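Local coordinates for beta-N-acetylhexosaminidase (Beutenbergia cavernae, PDB 5BU9), which probably catalyses the hydrolysis of terminal non-reducing N-acetyl-hexosamine residues from N-acetyl-beta-D-hexosaminides, as a member of glycoside hydrolase family 3, at residues V27-I32 against E58-A63; G38-A43 against L74-D79; L130-D135 against T181-F186; V228-A233 against G263-D268. All coordinates share one frame; numbering follows the deposited sequence.

Contact 1. Residues V27-I32 against E58-A63; sequences VTLDAI and EQLTAA
Leu29 reaches across to Leu60 and Ala63, where two neighbouring helices of the outer layer of a TIM barrel, 26-35 and 50-61, lie against each other. The join is held by methyl packing, partly against backbone oxygens, and it is tight among Leu29, Ile32, Leu60 and Ala63. Ile32 sets CG2 against Ala63 CB at 3.9 Å, while its other branch extends CD1 to the backbone oxygen Leu60 O at 3.8 Å. Next to it the CG2 methyl of Thr28 meets Leu60 CD2 at 4.1 Å; the hydroxyl of this threonine bonds the carbonyl of Gly18 on strand 15-20. Leu60 is enclosed further by Val40 and Leu42, so this half of the interface merges with the layer between helices and barrel. Toward solvent the fit loosens: the exposed Gln59 side chain makes no close contact with 27-32, and Gln59 meets it mainly through its backbone O. Leu29 CG is anti to the carbonyl carbon (chi1 -68°); CD1 continues the chain extended, and the other methyl, CD2, is the one turned to helix 50-61. The two leucine side chains cross at about a right angle, with Leu29 CD2 3.8 Å from Leu60 CD2 and 3.6 Å from Gln59 O.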
loop_
_atom_site.group_PDB
_atom_site.type_symbol
_atom_site.label_atom_id
_atom_site.label_comp_id
_atom_site.label_asym_id
_atom_site.label_seq_id
_atom_site.Cartn_x
_atom_site.Cartn_y
_atom_site.Cartn_z
ATOM N N VAL A 27 -16.940 2.479 -12.165
ATOM C CA VAL A 27 -15.609 2.172 -12.738
ATOM C C VAL A 27 -14.902 1.050 -11.959
ATOM O O VAL A 27 -14.243 0.175 -12.550
ATOM C CB VAL A 27 -14.685 3.456 -12.818
ATOM C CG1 VAL A 27 -14.451 4.082 -11.429
ATOM C CG2 VAL A 27 -13.330 3.133 -13.499
ATOM N N THR A 28 -15.027 1.086 -10.639
ATOM C CA THR A 28 -14.426 0.068 -9.768
ATOM C C THR A 28 -15.140 -1.279 -9.886
ATOM O O THR A 28 -14.514 -2.321 -9.977
ATOM C CB THR A 28 -14.471 0.534 -8.328
ATOM O OG1 THR A 28 -13.952 1.861 -8.294
ATOM C CG2 THR A 28 -13.623 -0.367 -7.429
ATOM N N LEU A 29 -16.463 -1.238 -9.875
ATOM C CA LEU A 29 -17.273 -2.416 -10.077
ATOM C C LEU A 29 -16.975 -3.055 -11.444
ATOM O O LEU A 29 -16.860 -4.255 -11.550
ATOM C CB LEU A 29 -18.762 -2.054 -9.955
ATOM C CG LEU A 29 -19.271 -1.649 -8.566
ATOM C CD1 LEU A 29 -20.749 -1.276 -8.637
ATOM C CD2 LEU A 29 -19.083 -2.772 -7.556
ATOM N N ASP A 30 -16.866 -2.247 -12.490
ATOM C CA ASP A 30 -16.458 -2.766 -13.779
ATOM C C ASP A 30 -15.047 -3.354 -13.736
ATOM O O ASP A 30 -14.778 -4.349 -14.397
ATOM C CB ASP A 30 -16.487 -1.676 -14.860
ATOM C CG ASP A 30 -17.920 -1.162 -15.172
ATOM O OD1 ASP A 30 -18.918 -1.867 -14.868
ATOM O OD2 ASP A 30 -18.013 -0.037 -15.728
ATOM N N ALA A 31 -14.138 -2.719 -13.005
ATOM C CA ALA A 31 -12.750 -3.202 -12.931
ATOM C C ALA A 31 -12.749 -4.614 -12.361
ATOM O O ALA A 31 -12.063 -5.467 -12.892
ATOM C CB ALA A 31 -11.891 -2.291 -12.099
ATOM N N ILE A 32 -13.555 -4.862 -11.322
ATOM C CA ILE A 32 -13.715 -6.197 -10.766
ATOM C C ILE A 32 -14.396 -7.175 -11.738
ATOM O O ILE A 32 -13.925 -8.287 -11.942
ATOM C CB ILE A 32 -14.519 -6.169 -9.465
ATOM C CG1 ILE A 32 -13.851 -5.297 -8.424
ATOM C CG2 ILE A 32 -14.675 -7.560 -8.918
ATOM C CD1 ILE A 32 -14.730 -5.111 -7.198
ATOM N N GLU A 58 -19.975 -3.734 0.902
ATOM C CA GLU A 58 -20.862 -4.844 0.556
ATOM C C GLU A 58 -21.127 -4.875 -0.962
ATOM O O GLU A 58 -21.139 -5.943 -1.560
ATOM C CB GLU A 58 -22.180 -4.763 1.366
ATOM C CG GLU A 58 -23.499 -5.000 0.584
ATOM C CD GLU A 58 -23.658 -6.423 0.021
ATOM O OE1 GLU A 58 -22.879 -7.332 0.410
ATOM O OE2 GLU A 58 -24.560 -6.624 -0.832
ATOM N N GLN A 59 -21.321 -3.715 -1.585
ATOM C CA GLN A 59 -21.539 -3.652 -3.028
ATOM C C GLN A 59 -20.331 -4.132 -3.827
ATOM O O GLN A 59 -20.465 -4.734 -4.906
ATOM C CB GLN A 59 -21.866 -2.230 -3.455
ATOM C CG GLN A 59 -23.053 -1.606 -2.781
ATOM C CD GLN A 59 -23.362 -0.234 -3.367
ATOM O OE1 GLN A 59 -23.609 -0.097 -4.574
ATOM N NE2 GLN A 59 -23.330 0.791 -2.518
ATOM N N LEU A 60 -19.150 -3.831 -3.302
ATOM C CA LEU A 60 -17.909 -4.201 -3.964
ATOM C C LEU A 60 -17.721 -5.707 -3.815
ATOM O O LEU A 60 -17.391 -6.386 -4.777
ATOM C CB LEU A 60 -16.714 -3.422 -3.390
ATOM C CG LEU A 60 -16.769 -1.871 -3.473
ATOM C CD1 LEU A 60 -15.638 -1.217 -2.684
ATOM C CD2 LEU A 60 -16.677 -1.440 -4.907
ATOM N N THR A 61 -17.947 -6.241 -2.616
ATOM C CA THR A 61 -17.655 -7.651 -2.404
ATOM C C THR A 61 -18.715 -8.470 -3.132
ATOM O O THR A 61 -18.486 -9.615 -3.480
ATOM C CB THR A 61 -17.595 -8.042 -0.898
ATOM O OG1 THR A 61 -18.791 -7.638 -0.237
ATOM C CG2 THR A 61 -16.416 -7.378 -0.219
ATOM N N ALA A 62 -19.864 -7.856 -3.400
ATOM C CA ALA A 62 -20.929 -8.551 -4.119
ATOM C C ALA A 62 -20.534 -8.790 -5.583
ATOM O O ALA A 62 -21.174 -9.554 -6.286
ATOM C CB ALA A 62 -22.223 -7.770 -4.036
ATOM N N ALA A 63 -19.481 -8.131 -6.043
ATOM C CA ALA A 63 -19.050 -8.310 -7.413
ATOM C C ALA A 63 -18.093 -9.478 -7.512
ATOM O O ALA A 63 -17.740 -9.873 -8.614
ATOM C CB ALA A 63 -18.397 -7.037 -7.949
#

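Contact 2. Residues G38-A43 against L74-D79; sequences GNVFLA and LLVATD
Val40 is held through both its backbone N and its backbone O by the neighbouring strand: Val40 N donates to Leu75 O at 2.9 Å in a nearly straight bond, and Val40 O accepts from Ala77 N at 3.0 Å. Leu42 N continues the parallel ladder to Ala77 O at 2.9 Å. Beyond it a side chain takes over from the backbone, since Thr78 holds OG1 anti to its own N (chi1 -173°) and donates to Leu42 O at 2.8 Å. On one face of the sheet Val76 CG1 sits 4.0 Å from both Val40 CG2 and Leu42 CD1. On the other, Phe41 reaches across the neighbouring strand past Ala77 and Thr78, with CD1 4.1 Å from Ala77 CB, and presents its edge to the Asp79 carboxylate, whose plane is turned 73° from the ring; Asp79 OD1 lies 3.5 Å from Phe41 CE1. With an alanine in place of Phe41 that ring edge is gone, which would probably open a gap beside Ala77 and Thr78 and let the Asp79 carboxylate turn more easily. Further out, Met16 and Leu130 pack on the ring, and OD1 of Asp79 also bonds a glycerol, probably from crystallisation. At Asn39, OD1 takes its main bond from Lys337 and only a weak one from Leu75 N. Helices 26-35 and 50-61 cover the valine face. Consecutive parallel strands joined through helix 50-61 form a beta-alpha-beta crossover, the repeating element of the TIM barrel.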
loop_
_atom_site.group_PDB
_atom_site.type_symbol
_atom_site.label_atom_id
_atom_site.label_comp_id
_atom_site.label_asym_id
_atom_site.label_seq_id
_atom_site.Cartn_x
_atom_site.Cartn_y
_atom_site.Cartn_z
ATOM N N GLY A 38 -8.889 -7.752 -8.346
ATOM C CA GLY A 38 -9.142 -8.589 -7.185
ATOM C C GLY A 38 -9.047 -7.891 -5.842
ATOM O O GLY A 38 -9.274 -8.514 -4.795
ATOM N N ASN A 39 -8.749 -6.589 -5.864
ATOM C CA ASN A 39 -8.585 -5.834 -4.640
ATOM C C ASN A 39 -9.095 -4.420 -4.844
ATOM O O ASN A 39 -9.020 -3.902 -5.948
ATOM C CB ASN A 39 -7.123 -5.796 -4.203
ATOM C CG ASN A 39 -6.460 -7.157 -4.254
ATOM O OD1 ASN A 39 -6.719 -8.013 -3.418
ATOM N ND2 ASN A 39 -5.595 -7.360 -5.248
ATOM N N VAL A 40 -9.600 -3.799 -3.773
ATOM C CA VAL A 40 -10.093 -2.439 -3.847
ATOM C C VAL A 40 -9.541 -1.569 -2.728
ATOM O O VAL A 40 -9.031 -2.045 -1.715
ATOM C CB VAL A 40 -11.628 -2.404 -3.849
ATOM C CG1 VAL A 40 -12.164 -3.099 -5.078
ATOM C CG2 VAL A 40 -12.160 -3.073 -2.618
ATOM N N PHE A 41 -9.652 -0.272 -2.944
ATOM C CA PHE A 41 -9.130 0.708 -2.037
ATOM C C PHE A 41 -10.165 1.822 -1.908
ATOM O O PHE A 41 -10.612 2.360 -2.909
ATOM C CB PHE A 41 -7.797 1.265 -2.551
ATOM C CG PHE A 41 -7.322 2.454 -1.797
ATOM C CD1 PHE A 41 -6.614 2.301 -0.615
ATOM C CD2 PHE A 41 -7.609 3.740 -2.243
ATOM C CE1 PHE A 41 -6.182 3.426 0.105
ATOM C CE2 PHE A 41 -7.175 4.859 -1.543
ATOM C CZ PHE A 41 -6.462 4.694 -0.355
ATOM N N LEU A 42 -10.544 2.181 -0.693
ATOM C CA LEU A 42 -11.489 3.300 -0.495
ATOM C C LEU A 42 -10.746 4.623 -0.330
ATOM O O LEU A 42 -9.967 4.778 0.620
ATOM C CB LEU A 42 -12.383 3.029 0.722
ATOM C CG LEU A 42 -13.622 2.181 0.430
ATOM C CD1 LEU A 42 -13.291 0.779 0.076
ATOM C CD2 LEU A 42 -14.573 2.212 1.621
ATOM N N ALA A 43 -10.993 5.569 -1.246
ATOM C CA ALA A 43 -10.185 6.789 -1.367
ATOM C C ALA A 43 -10.916 8.015 -0.864
ATOM O O ALA A 43 -12.133 7.994 -0.721
ATOM C CB ALA A 43 -9.772 7.020 -2.805
ATOM N N LEU A 74 -11.973 -10.059 -1.997
ATOM C CA LEU A 74 -11.227 -8.815 -2.113
ATOM C C LEU A 74 -10.377 -8.557 -0.878
ATOM O O LEU A 74 -10.805 -8.812 0.243
ATOM C CB LEU A 74 -12.189 -7.634 -2.307
ATOM C CG LEU A 74 -13.203 -7.695 -3.457
ATOM C CD1 LEU A 74 -14.139 -6.468 -3.470
ATOM C CD2 LEU A 74 -12.434 -7.851 -4.783
ATOM N N LEU A 75 -9.163 -8.068 -1.096
ATOM C CA LEU A 75 -8.507 -7.224 -0.119
ATOM C C LEU A 75 -9.235 -5.863 -0.217
ATOM O O LEU A 75 -9.410 -5.294 -1.316
ATOM C CB LEU A 75 -6.999 -7.103 -0.390
ATOM C CG LEU A 75 -6.199 -8.336 0.031
ATOM C CD1 LEU A 75 -4.798 -8.305 -0.550
ATOM C CD2 LEU A 75 -6.125 -8.461 1.557
ATOM N N VAL A 76 -9.726 -5.381 0.920
ATOM C CA VAL A 76 -10.422 -4.104 0.976
ATOM C C VAL A 76 -9.592 -3.186 1.864
ATOM O O VAL A 76 -9.522 -3.372 3.084
ATOM C CB VAL A 76 -11.855 -4.246 1.527
ATOM C CG1 VAL A 76 -12.564 -2.942 1.390
ATOM C CG2 VAL A 76 -12.609 -5.359 0.830
ATOM N N ALA A 77 -8.948 -2.219 1.241
ATOM C CA ALA A 77 -7.981 -1.384 1.918
ATOM C C ALA A 77 -8.477 0.020 2.014
ATOM O O ALA A 77 -9.306 0.438 1.200
ATOM C CB ALA A 77 -6.642 -1.396 1.148
ATOM N N THR A 78 -7.952 0.771 2.979
ATOM C CA THR A 78 -8.079 2.228 2.929
ATOM C C THR A 78 -6.840 2.828 3.602
ATOM O O THR A 78 -5.979 2.100 4.098
ATOM C CB THR A 78 -9.397 2.752 3.588
ATOM O OG1 THR A 78 -9.511 4.154 3.357
ATOM C CG2 THR A 78 -9.394 2.529 5.076
ATOM N N ASP A 79 -6.741 4.148 3.574
ATOM C CA ASP A 79 -5.679 4.888 4.265
ATOM C C ASP A 79 -6.122 5.349 5.639
ATOM O O ASP A 79 -6.648 6.478 5.753
ATOM C CB ASP A 79 -5.264 6.145 3.477
ATOM C CG ASP A 79 -4.214 5.870 2.402
ATOM O OD1 ASP A 79 -3.711 4.722 2.283
ATOM O OD2 ASP A 79 -3.889 6.832 1.672
#

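Contact 3. Residues L130-D135 against T181-F186; sequences LAPVMD and TVIKHF
In Asp135 and His185 the first torsions, with CG anti to the carbonyl carbon in each (chi1 -66° in Asp135), point the two groups at each other, and the second torsions turn carboxylate and imidazole nearly coplanar, 3° apart. This happens at the C-terminal end of a TIM-barrel strand, in a Lys-His-Phe-Pro-Gly sequence as in family 3 beta-N-acetylhexosaminidases. His185 ND1 donates in its ring plane to the syn lone pair of Asp135 OD2 at 2.8 Å, and His185 N reaches Asp135 OD1 at 3.0 Å from above the carboxylate plane. OD1 also accepts from Leu189 N, so three N-H groups fix the acid. An alanine in place of Asp135 would probably leave ND1 and both backbone N-H groups without their acceptors, and the imidazole freer to turn. NE2, at the far side of the ring, bonds a glycerol, which suggests a pocket here. Lys184, preceding a cis peptide, places CG between its N and carbonyl carbon (chi1 65°), with CG over the centre of the His185 ring, 3.7 Å above its plane; the extended remainder passes Val133 CG2 and delivers NZ to Leu130 O at 2.6 Å, above that carbonyl's plane. Glu81 pairs with the same ammonium, and the glycerol bonds it too. Between the backbones, Met134 N donates to Lys184 O at 2.7 Å. The CD atom of cis-proline Pro132 meets Thr181 CB and Ile183 CG2; the selenium of selenomethionine Met134 rests 3.4 Å from Ile183 CG2.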
loop_
_atom_site.group_PDB
_atom_site.type_symbol
_atom_site.label_atom_id
_atom_site.label_comp_id
_atom_site.label_asym_id
_atom_site.label_seq_id
_atom_site.Cartn_x
_atom_site.Cartn_y
_atom_site.Cartn_z
ATOM N N LEU A 130 -3.513 0.585 4.795
ATOM C CA LEU A 130 -2.251 1.070 4.224
ATOM C C LEU A 130 -1.569 1.984 5.258
ATOM O O LEU A 130 -1.555 3.225 5.149
ATOM C CB LEU A 130 -2.480 1.784 2.871
ATOM C CG LEU A 130 -3.300 1.021 1.824
ATOM C CD1 LEU A 130 -3.201 1.720 0.471
ATOM C CD2 LEU A 130 -2.855 -0.438 1.688
ATOM N N ALA A 131 -0.997 1.331 6.264
ATOM C CA ALA A 131 -0.375 1.971 7.427
ATOM C C ALA A 131 0.154 0.781 8.226
ATOM O O ALA A 131 -0.332 -0.310 8.025
ATOM C CB ALA A 131 -1.410 2.807 8.235
ATOM N N PRO A 132 1.122 0.967 9.141
ATOM C CA PRO A 132 1.710 2.224 9.599
ATOM C C PRO A 132 2.838 2.731 8.706
ATOM O O PRO A 132 3.519 1.954 8.048
ATOM C CB PRO A 132 2.252 1.854 10.978
ATOM C CG PRO A 132 2.710 0.388 10.786
ATOM C CD PRO A 132 1.712 -0.205 9.831
ATOM N N VAL A 133 3.028 4.042 8.715
ATOM C CA VAL A 133 4.224 4.691 8.177
ATOM C C VAL A 133 5.459 4.340 8.999
ATOM O O VAL A 133 5.542 4.660 10.177
ATOM C CB VAL A 133 4.032 6.214 8.139
ATOM C CG1 VAL A 133 5.325 6.911 7.869
ATOM C CG2 VAL A 133 2.995 6.591 7.101
HETATM N N MSE A 134 6.436 3.695 8.384
HETATM C CA MSE A 134 7.679 3.413 9.092
HETATM C C MSE A 134 8.843 4.210 8.517
HETATM O O MSE A 134 10.006 3.885 8.759
HETATM C CB MSE A 134 7.976 1.921 9.064
HETATM C CG MSE A 134 6.862 1.122 9.713
HETATM SE SE MSE A 134 7.400 -0.673 10.214
HETATM C CE MSE A 134 8.330 -0.223 11.877
ATOM N N ASP A 135 8.507 5.253 7.761
ATOM C CA ASP A 135 9.476 6.197 7.268
ATOM C C ASP A 135 10.107 6.842 8.483
ATOM O O ASP A 135 9.424 7.058 9.472
ATOM C CB ASP A 135 8.823 7.277 6.384
ATOM C CG ASP A 135 8.247 6.727 5.098
ATOM O OD1 ASP A 135 8.941 5.944 4.394
ATOM O OD2 ASP A 135 7.091 7.102 4.795
ATOM N N THR A 181 -1.822 -4.962 8.020
ATOM C CA THR A 181 -1.224 -3.657 7.769
ATOM C C THR A 181 -0.240 -3.711 6.594
ATOM O O THR A 181 0.186 -4.789 6.173
ATOM C CB THR A 181 -0.512 -3.148 9.018
ATOM O OG1 THR A 181 0.248 -4.220 9.594
ATOM C CG2 THR A 181 -1.552 -2.649 10.046
ATOM N N VAL A 182 0.062 -2.544 6.038
ATOM C CA VAL A 182 1.077 -2.402 5.004
ATOM C C VAL A 182 2.115 -1.398 5.472
ATOM O O VAL A 182 1.804 -0.228 5.584
ATOM C CB VAL A 182 0.447 -1.937 3.706
ATOM C CG1 VAL A 182 1.515 -1.812 2.612
ATOM C CG2 VAL A 182 -0.698 -2.913 3.302
ATOM N N ILE A 183 3.337 -1.818 5.783
ATOM C CA ILE A 183 4.305 -0.815 6.252
ATOM C C ILE A 183 4.780 -0.016 5.031
ATOM O O ILE A 183 4.941 -0.574 3.941
ATOM C CB ILE A 183 5.464 -1.468 7.053
ATOM C CG1 ILE A 183 6.189 -2.519 6.234
ATOM C CG2 ILE A 183 4.926 -2.135 8.317
ATOM C CD1 ILE A 183 7.451 -2.968 6.906
ATOM N N LYS A 184 4.940 1.294 5.183
ATOM C CA LYS A 184 5.217 2.167 4.026
ATOM C C LYS A 184 6.136 3.334 4.460
ATOM O O LYS A 184 6.171 3.649 5.654
ATOM C CB LYS A 184 3.899 2.659 3.448
ATOM C CG LYS A 184 3.079 3.576 4.367
ATOM C CD LYS A 184 1.732 3.828 3.705
ATOM C CE LYS A 184 0.984 4.967 4.349
ATOM N NZ LYS A 184 -0.410 5.157 3.774
ATOM N N HIS A 185 6.908 3.950 3.563
ATOM C CA HIS A 185 7.056 3.606 2.148
ATOM C C HIS A 185 8.507 3.239 1.861
ATOM O O HIS A 185 9.373 4.105 1.861
ATOM C CB HIS A 185 6.668 4.794 1.233
ATOM C CG HIS A 185 5.431 5.525 1.648
ATOM N ND1 HIS A 185 5.360 6.281 2.799
ATOM C CD2 HIS A 185 4.225 5.653 1.038
ATOM C CE1 HIS A 185 4.159 6.828 2.889
ATOM N NE2 HIS A 185 3.451 6.471 1.828
ATOM N N PHE A 186 8.763 1.971 1.588
ATOM C CA PHE A 186 10.118 1.458 1.461
ATOM C C PHE A 186 10.803 2.027 0.213
ATOM O O PHE A 186 10.202 2.067 -0.860
ATOM C CB PHE A 186 10.078 -0.076 1.408
ATOM C CG PHE A 186 11.405 -0.706 1.484
ATOM C CD1 PHE A 186 11.935 -1.060 2.708
ATOM C CD2 PHE A 186 12.132 -0.956 0.340
ATOM C CE1 PHE A 186 13.172 -1.662 2.810
ATOM C CE2 PHE A 186 13.406 -1.568 0.430
ATOM C CZ PHE A 186 13.915 -1.910 1.664
#

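Contact 4. Residues V228-A233 against G263-D268; sequences VMTSTA and GVVVTD
Val228 and Val266 lock two parallel strands whose axes approach to 4.5 Å at 35°, the steep twist being spanned by alternating bonds: Val228 N to Val264 O, Val266 N to Val228 O at 2.8 Å, and Thr230 N to Val266 O at 2.9 Å. Selenomethionine Met229 extends first, CG anti to its backbone N (chi1 174°), then bends at its third torsion (-73°) so that CE folds back to 3.6 Å from Thr267 O. Its side of the sheet faces the inside of the TIM barrel, where Val182 and Lys184 of the adjoining strand also meet it. On the helix-covered side Thr230 turns its methyl outward, CG2 lying 3.8 Å from Val265 CG1 with the two side chains at about a right angle, beneath helix 248-258. At Asp268 the pairing slackens: Asp268 N makes only a weak bond to Thr230 O, and Asp268 CB lies 3.3 Å from that same oxygen. A water completes the link here, accepting from Thr232 N at 2.9 Å and donating to Asp268 OD2 at 2.7 Å. The other oxygen, OD1, bonds a glycerol. Next to Thr232, Ser231 OG accepts from Ala233 N in an ST turn.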
loop_
_atom_site.group_PDB
_atom_site.type_symbol
_atom_site.label_atom_id
_atom_site.label_comp_id
_atom_site.label_asym_id
_atom_site.label_seq_id
_atom_site.Cartn_x
_atom_site.Cartn_y
_atom_site.Cartn_z
ATOM N N VAL A 228 4.317 -4.840 2.313
ATOM C CA VAL A 228 5.192 -3.676 2.303
ATOM C C VAL A 228 4.842 -2.825 1.091
ATOM O O VAL A 228 4.708 -3.348 -0.025
ATOM C CB VAL A 228 6.684 -4.072 2.270
ATOM C CG1 VAL A 228 7.532 -2.831 2.073
ATOM C CG2 VAL A 228 7.082 -4.850 3.552
HETATM N N MSE A 229 4.720 -1.521 1.298
HETATM C CA MSE A 229 4.537 -0.583 0.180
HETATM C C MSE A 229 5.842 0.135 -0.190
HETATM O O MSE A 229 6.599 0.574 0.678
HETATM C CB MSE A 229 3.449 0.453 0.495
HETATM C CG MSE A 229 3.328 1.516 -0.567
HETATM SE SE MSE A 229 1.978 2.860 -0.146
HETATM C CE MSE A 229 0.416 1.812 -0.442
ATOM N N THR A 230 6.101 0.243 -1.485
ATOM C CA THR A 230 7.291 0.911 -2.003
ATOM C C THR A 230 6.988 2.369 -2.409
ATOM O O THR A 230 5.872 2.692 -2.848
ATOM C CB THR A 230 7.847 0.166 -3.228
ATOM O OG1 THR A 230 6.783 0.030 -4.177
ATOM C CG2 THR A 230 8.413 -1.251 -2.844
ATOM N N SER A 231 8.004 3.214 -2.223
ATOM C CA SER A 231 8.129 4.594 -2.691
ATOM C C SER A 231 8.357 4.706 -4.204
ATOM O O SER A 231 8.923 3.791 -4.799
ATOM C CB SER A 231 9.323 5.217 -1.969
ATOM O OG SER A 231 9.687 6.473 -2.459
ATOM N N THR A 232 7.977 5.838 -4.816
ATOM C CA THR A 232 8.328 6.049 -6.222
ATOM C C THR A 232 9.476 7.045 -6.376
ATOM O O THR A 232 9.867 7.360 -7.482
ATOM C CB THR A 232 7.162 6.546 -7.071
ATOM O OG1 THR A 232 6.645 7.728 -6.489
ATOM C CG2 THR A 232 6.057 5.492 -7.182
ATOM N N ALA A 233 10.026 7.522 -5.268
ATOM C CA ALA A 233 11.188 8.408 -5.297
ATOM C C ALA A 233 12.393 7.709 -5.925
ATOM O O ALA A 233 12.470 6.484 -5.927
ATOM C CB ALA A 233 11.528 8.876 -3.874
ATOM N N GLY A 263 6.457 -11.515 1.776
ATOM C CA GLY A 263 5.039 -11.219 1.654
ATOM C C GLY A 263 4.741 -10.415 0.410
ATOM O O GLY A 263 5.450 -10.523 -0.599
ATOM N N VAL A 264 3.703 -9.592 0.489
ATOM C CA VAL A 264 3.174 -8.903 -0.665
ATOM C C VAL A 264 3.715 -7.477 -0.760
ATOM O O VAL A 264 3.650 -6.709 0.219
ATOM C CB VAL A 264 1.646 -8.919 -0.608
ATOM C CG1 VAL A 264 1.071 -7.941 -1.594
ATOM C CG2 VAL A 264 1.123 -10.350 -0.833
ATOM N N VAL A 265 4.283 -7.140 -1.919
ATOM C CA VAL A 265 4.807 -5.808 -2.190
ATOM C C VAL A 265 3.746 -4.992 -2.942
ATOM O O VAL A 265 3.279 -5.405 -4.002
ATOM C CB VAL A 265 6.107 -5.850 -3.014
ATOM C CG1 VAL A 265 6.501 -4.432 -3.437
ATOM C CG2 VAL A 265 7.219 -6.518 -2.232
ATOM N N VAL A 266 3.385 -3.839 -2.389
ATOM C CA VAL A 266 2.366 -2.947 -2.956
ATOM C C VAL A 266 3.045 -1.682 -3.432
ATOM O O VAL A 266 3.903 -1.158 -2.721
ATOM C CB VAL A 266 1.283 -2.631 -1.909
ATOM C CG1 VAL A 266 0.097 -1.845 -2.513
ATOM C CG2 VAL A 266 0.821 -3.924 -1.300
ATOM N N THR A 267 2.721 -1.202 -4.633
ATOM C CA THR A 267 3.230 0.108 -5.052
ATOM C C THR A 267 2.510 1.206 -4.291
ATOM O O THR A 267 1.377 1.028 -3.815
ATOM C CB THR A 267 3.044 0.422 -6.565
ATOM O OG1 THR A 267 1.643 0.491 -6.865
ATOM C CG2 THR A 267 3.723 -0.612 -7.448
ATOM N N ASP A 268 3.167 2.355 -4.188
ATOM C CA ASP A 268 2.460 3.596 -3.909
ATOM C C ASP A 268 1.476 3.810 -5.106
ATOM O O ASP A 268 1.598 3.163 -6.159
ATOM C CB ASP A 268 3.469 4.741 -3.744
ATOM C CG ASP A 268 2.850 6.018 -3.160
ATOM O OD1 ASP A 268 1.616 6.092 -2.961
ATOM O OD2 ASP A 268 3.618 6.975 -2.936
HETATM O O HOH W 1 6.156 7.606 -3.473
#

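How the contacts relate
Contact 1 is the partly exposed one, a helix-helix join in the outer layer held by methyl packing, partly against backbone oxygens; contacts 2, 3 and 4 are buried and belong to the strands and strand ends of one barrel sheet. Contact 1 rests on contact 2, through Thr28 and Ile32 on Val40 and through Leu60 on Leu74; helix 26-35, strand 39-43 and helix 50-61 are consecutive in sequence. Contact 2 reaches contact 3 where Phe41 and Asp79 meet Leu130. Contacts 3 and 4 are neighbours in the sheet, with Met229 paired to Ile183. Backbone ladders dominate contacts 2 and 4, whereas contact 3 depends more on side-chain hydrogen bonds, with Lys184 also paired to Glu81. Glycerol touches all three sheet contacts.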